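Local coordinates for protein ALKF (Bacillus cereus, PDB 3ZBO) that binds branched DNA structures and is related to the HEAT-like repeat DNA glycosylases, though its biological role is not established, at residues A[164-169]-A[203-208]; A[179-184]-A[217-222]. All blocks are in the same frame, centred on the assembly; numbering follows the deposited sequence.

Interaction 1 (A[164-169]-A[203-208]); sequences DTIHHS and GIVEVK
Ile166 and Val205 meet tip to tip. CD1 of Ile166 lies 3.7 Å from CG2 of Val205, a plain apolar contact between two buried side chains. The long branch of Ile166 is extended, with CG1 opposite the backbone N (chi1 -169°) and CD1 continuing the same line. This carries the end of the chain out to the strand. The short branch stays back. Its CG2 sits over the centre of the His167 ring, 4.0 Å above the plane.

His167 comes next and reaches the strand with its ring. Its CE1 approaches O of Ile204 at 3.3 Å, with the oxygen at the ring edge and near its plane. This is a close carbon-to-oxygen contact. The polar end of the ring is held by a hydrogen bond from NE2 to O of Val202, just before the second segment. That bond and Ile166 CG2 on one face should limit rotation of the ring. CE1 also lies 4.0 Å from CG2 of Val205, which therefore touches both residues of the 3-10 turn.

Ser169 folds back on the chain before it. Its OG donates to O of Thr165 at 2.7 Å, from above the carbonyl plane. His168 N reaches the same oxygen from the opposite face, so two donors grip this oxygen.

The contact joins the end of helix 152-165 to strand 204-207. Gly203, with positive phi, makes the change from helix 192-202 into this strand. Helix 171-187 borders both segments: Met177 packs on Ile166, and Asn178 on Val205. NZ of Lys174 hydrogen-bonds to O of Glu206. Strand 204-207 also pairs with antiparallel strand 215-218, through backbone bonds of Val205 with Leu217 and Val207 with Ser215.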
# COMPACT_ATOMS: atom_id res chain seq x y z
N ASP A 164 -6.44 -20.30 -1.26
CA ASP A 164 -5.75 -21.45 -1.86
C ASP A 164 -4.27 -21.27 -1.85
O ASP A 164 -3.53 -22.31 -1.83
CB ASP A 164 -6.19 -21.67 -3.28
CG ASP A 164 -7.63 -22.25 -3.37
OD1 ASP A 164 -8.15 -22.77 -2.40
OD2 ASP A 164 -8.24 -22.07 -4.46
N THR A 165 -3.76 -20.02 -1.78
CA THR A 165 -2.36 -19.79 -2.10
C THR A 165 -1.59 -18.88 -1.14
O THR A 165 -0.32 -18.81 -1.20
CB THR A 165 -2.12 -19.17 -3.48
OG1 THR A 165 -2.59 -17.79 -3.56
CG2 THR A 165 -2.88 -19.98 -4.63
N ILE A 166 -2.28 -18.31 -0.16
CA ILE A 166 -1.55 -17.42 0.77
C ILE A 166 -0.35 -18.08 1.51
O ILE A 166 0.73 -17.49 1.68
CB ILE A 166 -2.52 -16.71 1.75
CG1 ILE A 166 -1.79 -15.61 2.51
CG2 ILE A 166 -3.14 -17.75 2.78
CD1 ILE A 166 -2.79 -14.63 3.26
N HIS A 167 -0.54 -19.33 1.94
CA HIS A 167 0.47 -19.92 2.77
C HIS A 167 1.71 -20.30 1.97
O HIS A 167 2.72 -20.61 2.57
CB HIS A 167 -0.12 -21.14 3.51
CG HIS A 167 -1.11 -20.75 4.57
ND1 HIS A 167 -0.82 -19.89 5.60
CD2 HIS A 167 -2.37 -21.17 4.78
CE1 HIS A 167 -1.87 -19.76 6.39
NE2 HIS A 167 -2.83 -20.51 5.89
N HIS A 168 1.62 -20.26 0.65
CA HIS A 168 2.83 -20.58 -0.18
C HIS A 168 3.17 -19.39 -1.05
O HIS A 168 4.00 -19.50 -1.97
CB HIS A 168 2.54 -21.81 -1.03
CG HIS A 168 2.46 -23.06 -0.18
ND1 HIS A 168 1.26 -23.62 0.20
CD2 HIS A 168 3.42 -23.74 0.49
CE1 HIS A 168 1.49 -24.67 0.98
NE2 HIS A 168 2.79 -24.77 1.18
N SER A 169 2.68 -18.21 -0.67
CA SER A 169 3.07 -16.98 -1.40
C SER A 169 4.32 -16.36 -0.80
O SER A 169 4.70 -16.64 0.33
CB SER A 169 1.92 -16.01 -1.21
OG SER A 169 0.82 -16.46 -2.05
N GLY A 203 -6.53 -18.97 8.82
CA GLY A 203 -5.91 -19.04 10.11
C GLY A 203 -4.75 -18.05 10.22
O GLY A 203 -4.71 -17.06 9.52
N ILE A 204 -3.78 -18.38 11.05
CA ILE A 204 -2.64 -17.52 11.23
C ILE A 204 -1.72 -17.54 9.98
O ILE A 204 -1.44 -18.60 9.42
CB ILE A 204 -1.74 -18.01 12.40
CG1 ILE A 204 -2.55 -17.96 13.74
CG2 ILE A 204 -0.45 -17.17 12.54
CD1 ILE A 204 -2.97 -16.51 14.09
N VAL A 205 -1.29 -16.35 9.57
CA VAL A 205 -0.39 -16.20 8.42
C VAL A 205 0.91 -15.66 8.94
O VAL A 205 0.94 -14.63 9.68
CB VAL A 205 -1.02 -15.14 7.43
CG1 VAL A 205 0.02 -14.74 6.35
CG2 VAL A 205 -2.27 -15.81 6.77
N GLU A 206 1.98 -16.39 8.65
CA GLU A 206 3.31 -16.04 9.20
C GLU A 206 4.13 -15.36 8.12
O GLU A 206 4.47 -15.98 7.10
CB GLU A 206 4.04 -17.31 9.76
CG GLU A 206 5.44 -16.88 10.19
CD GLU A 206 6.26 -18.03 10.71
OE1 GLU A 206 5.85 -19.19 10.74
OE2 GLU A 206 7.39 -17.70 11.13
N VAL A 207 4.39 -14.08 8.36
CA VAL A 207 5.23 -13.27 7.46
C VAL A 207 6.66 -13.29 8.03
O VAL A 207 6.95 -12.70 9.06
CB VAL A 207 4.74 -11.82 7.42
CG1 VAL A 207 5.59 -11.00 6.43
CG2 VAL A 207 3.27 -11.77 6.93
N LYS A 208 7.50 -14.05 7.31
CA LYS A 208 8.94 -14.12 7.70
C LYS A 208 9.63 -12.88 7.25
O LYS A 208 9.31 -12.32 6.20
CB LYS A 208 9.52 -15.35 7.03
CG LYS A 208 8.88 -16.58 7.60
CD LYS A 208 9.36 -17.79 6.89
CE LYS A 208 8.46 -18.97 7.34
NZ LYS A 208 8.63 -20.16 6.43

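Interaction 2 (A[179-184]-A[217-222]); sequences NFLNTV and LNASES
Asn182 lies against Ala219 and Ser222, on the first turn of helix 219-228. Its amide divides between them. ND2 passes alongside Ala219, 3.9 Å from CB, while OD1 is directed at Ser222. The approach of OD1 to CB of Ser222 is very short at 3.0 Å. It is best treated as doubtful, since Ser222 has two deposited conformers. Leu181 adds a looser apolar contact, with CD1 4.3 Å from CB of Ala219.

The next shell positions the amide. With CG of Asn182 opposite the carbonyl carbon (chi1 -88°), the amide projects toward helix 219-228, and ND2 can still turn back to O of Asn178. That hydrogen bond, one turn earlier in the same helix, is consistent with the nitrogen being the end beside Ala219. A water accepts a weak bond from ND2 and donates to OG of Ser222 at 2.9 Å. Because Ser222 has two conformers, this bridge is doubtful.

Further out, Asn218 sets the start of the second helix. It is the N-cap, and its OD1 accepts from N of Glu221 at 3.0 Å with an N-H...O angle of 161°. The small Ala219 side chain also touches Ala199 of helix 192-202. Leu181 is buried against Leu159 and Val162 of helix 152-165 and Ile198 of helix 192-202.

This is helix-to-helix packing with a small residue at the closest approach: CA of Asn182 and CA of Ala219 are 5.8 Å apart. It sets a side-chain-capped helix that follows the hairpin against helix 171-187 of the helical array related to the HEAT-like repeat DNA glycosylases.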
# COMPACT_ATOMS: atom_id res chain seq x y z
N ASN A 179 -4.21 -8.40 4.30
CA ASN A 179 -4.88 -7.09 4.35
C ASN A 179 -6.13 -7.19 3.43
O ASN A 179 -7.23 -6.69 3.84
CB ASN A 179 -3.83 -6.00 3.93
CG ASN A 179 -4.35 -4.60 4.08
OD1 ASN A 179 -5.36 -4.39 4.76
ND2 ASN A 179 -3.59 -3.61 3.56
N PHE A 180 -6.02 -7.82 2.28
CA PHE A 180 -7.18 -7.91 1.40
C PHE A 180 -8.32 -8.69 2.13
O PHE A 180 -9.48 -8.28 2.01
CB PHE A 180 -6.71 -8.55 0.06
CG PHE A 180 -7.84 -8.76 -0.94
CD1 PHE A 180 -8.18 -7.72 -1.80
CD2 PHE A 180 -8.46 -9.98 -0.99
CE1 PHE A 180 -9.20 -7.91 -2.76
CE2 PHE A 180 -9.48 -10.19 -1.94
CZ PHE A 180 -9.87 -9.14 -2.85
N LEU A 181 -8.04 -9.81 2.77
CA LEU A 181 -9.09 -10.54 3.52
C LEU A 181 -9.76 -9.62 4.52
O LEU A 181 -10.98 -9.56 4.59
CB LEU A 181 -8.51 -11.73 4.35
CG LEU A 181 -7.84 -12.81 3.51
CD1 LEU A 181 -7.59 -13.93 4.56
CD2 LEU A 181 -8.84 -13.40 2.37
N ASN A 182 -8.94 -8.90 5.31
CA ASN A 182 -9.54 -8.00 6.29
C ASN A 182 -10.35 -6.92 5.69
O ASN A 182 -11.42 -6.63 6.18
CB ASN A 182 -8.42 -7.26 7.03
CG ASN A 182 -7.91 -7.93 8.19
OD1 ASN A 182 -8.49 -7.73 9.30
ND2 ASN A 182 -6.69 -8.43 8.10
N THR A 183 -9.90 -6.37 4.56
CA THR A 183 -10.54 -5.19 3.96
C THR A 183 -11.82 -5.63 3.29
O THR A 183 -12.83 -4.90 3.38
CB THR A 183 -9.58 -4.54 2.95
OG1 THR A 183 -8.42 -4.11 3.66
CG2 THR A 183 -10.29 -3.25 2.41
N VAL A 184 -11.82 -6.77 2.59
CA VAL A 184 -13.10 -7.26 1.95
C VAL A 184 -14.11 -7.49 3.10
O VAL A 184 -15.27 -7.08 3.00
CB VAL A 184 -12.89 -8.56 1.14
CG1 VAL A 184 -14.30 -9.10 0.71
CG2 VAL A 184 -12.02 -8.24 -0.13
N LEU A 217 0.18 -12.91 11.54
CA LEU A 217 -1.06 -12.13 11.29
C LEU A 217 -2.27 -13.02 11.63
O LEU A 217 -2.29 -14.21 11.37
CB LEU A 217 -1.09 -11.80 9.82
CG LEU A 217 0.09 -10.84 9.44
CD1 LEU A 217 0.04 -10.49 7.97
CD2 LEU A 217 0.16 -9.55 10.26
N ASN A 218 -3.36 -12.40 12.05
CA ASN A 218 -4.58 -13.12 12.36
C ASN A 218 -5.77 -12.30 11.89
O ASN A 218 -6.35 -11.44 12.61
CB ASN A 218 -4.64 -13.22 13.88
CG ASN A 218 -5.82 -14.06 14.39
OD1 ASN A 218 -6.80 -14.33 13.69
ND2 ASN A 218 -5.72 -14.47 15.68
N ALA A 219 -6.13 -12.62 10.64
CA ALA A 219 -7.20 -11.81 9.96
C ALA A 219 -8.51 -12.05 10.70
O ALA A 219 -9.30 -11.11 10.80
CB ALA A 219 -7.34 -12.25 8.48
N SER A 220 -8.76 -13.26 11.17
CA SER A 220 -10.03 -13.49 11.87
C SER A 220 -10.14 -12.53 13.05
O SER A 220 -11.26 -11.94 13.30
CB SER A 220 -10.17 -14.95 12.35
OG SER A 220 -10.34 -15.83 11.25
N GLU A 221 -9.07 -12.41 13.81
CA GLU A 221 -9.02 -11.53 15.00
C GLU A 221 -9.21 -10.07 14.59
O GLU A 221 -9.93 -9.27 15.25
CB GLU A 221 -7.69 -11.69 15.75
CG GLU A 221 -7.54 -10.80 17.01
CD GLU A 221 -6.16 -10.97 17.67
OE1 GLU A 221 -5.08 -10.49 17.19
OE2 GLU A 221 -6.17 -11.65 18.67
N SER A 222 -8.47 -9.67 13.55
CA SER A 222 -8.44 -8.25 13.13
C SER A 222 -9.85 -7.86 12.66
O SER A 222 -10.35 -6.75 12.99
CB SER A 222 -7.40 -8.02 12.06
OG SER A 222 -6.15 -8.32 12.61
O HOH W 1 -4.55 -9.29 10.46

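Interactions 1 and 2 are neighbours, with centres about 12 Å apart, on the same side of the chain's centre. They share the two-stranded antiparallel sheet: interaction 1 uses strand 204-207, and segment 217-222 starts on strand 215-218, although its contact is made by the helix after it. O of Val205 and N of Leu217, 2.6 Å apart, probably form a hydrogen bond between them. Packing reinforces this join, with CG2 of Val207 3.6 Å from CD1 of Leu217. CD1 of Ile204 also rests 3.7 Å from CB of Asn218, the N-cap. The end of helix 152-165 meets strand 204-207, and helix 171-187 meets the helix that follows the second strand. The segments alternate along the chain.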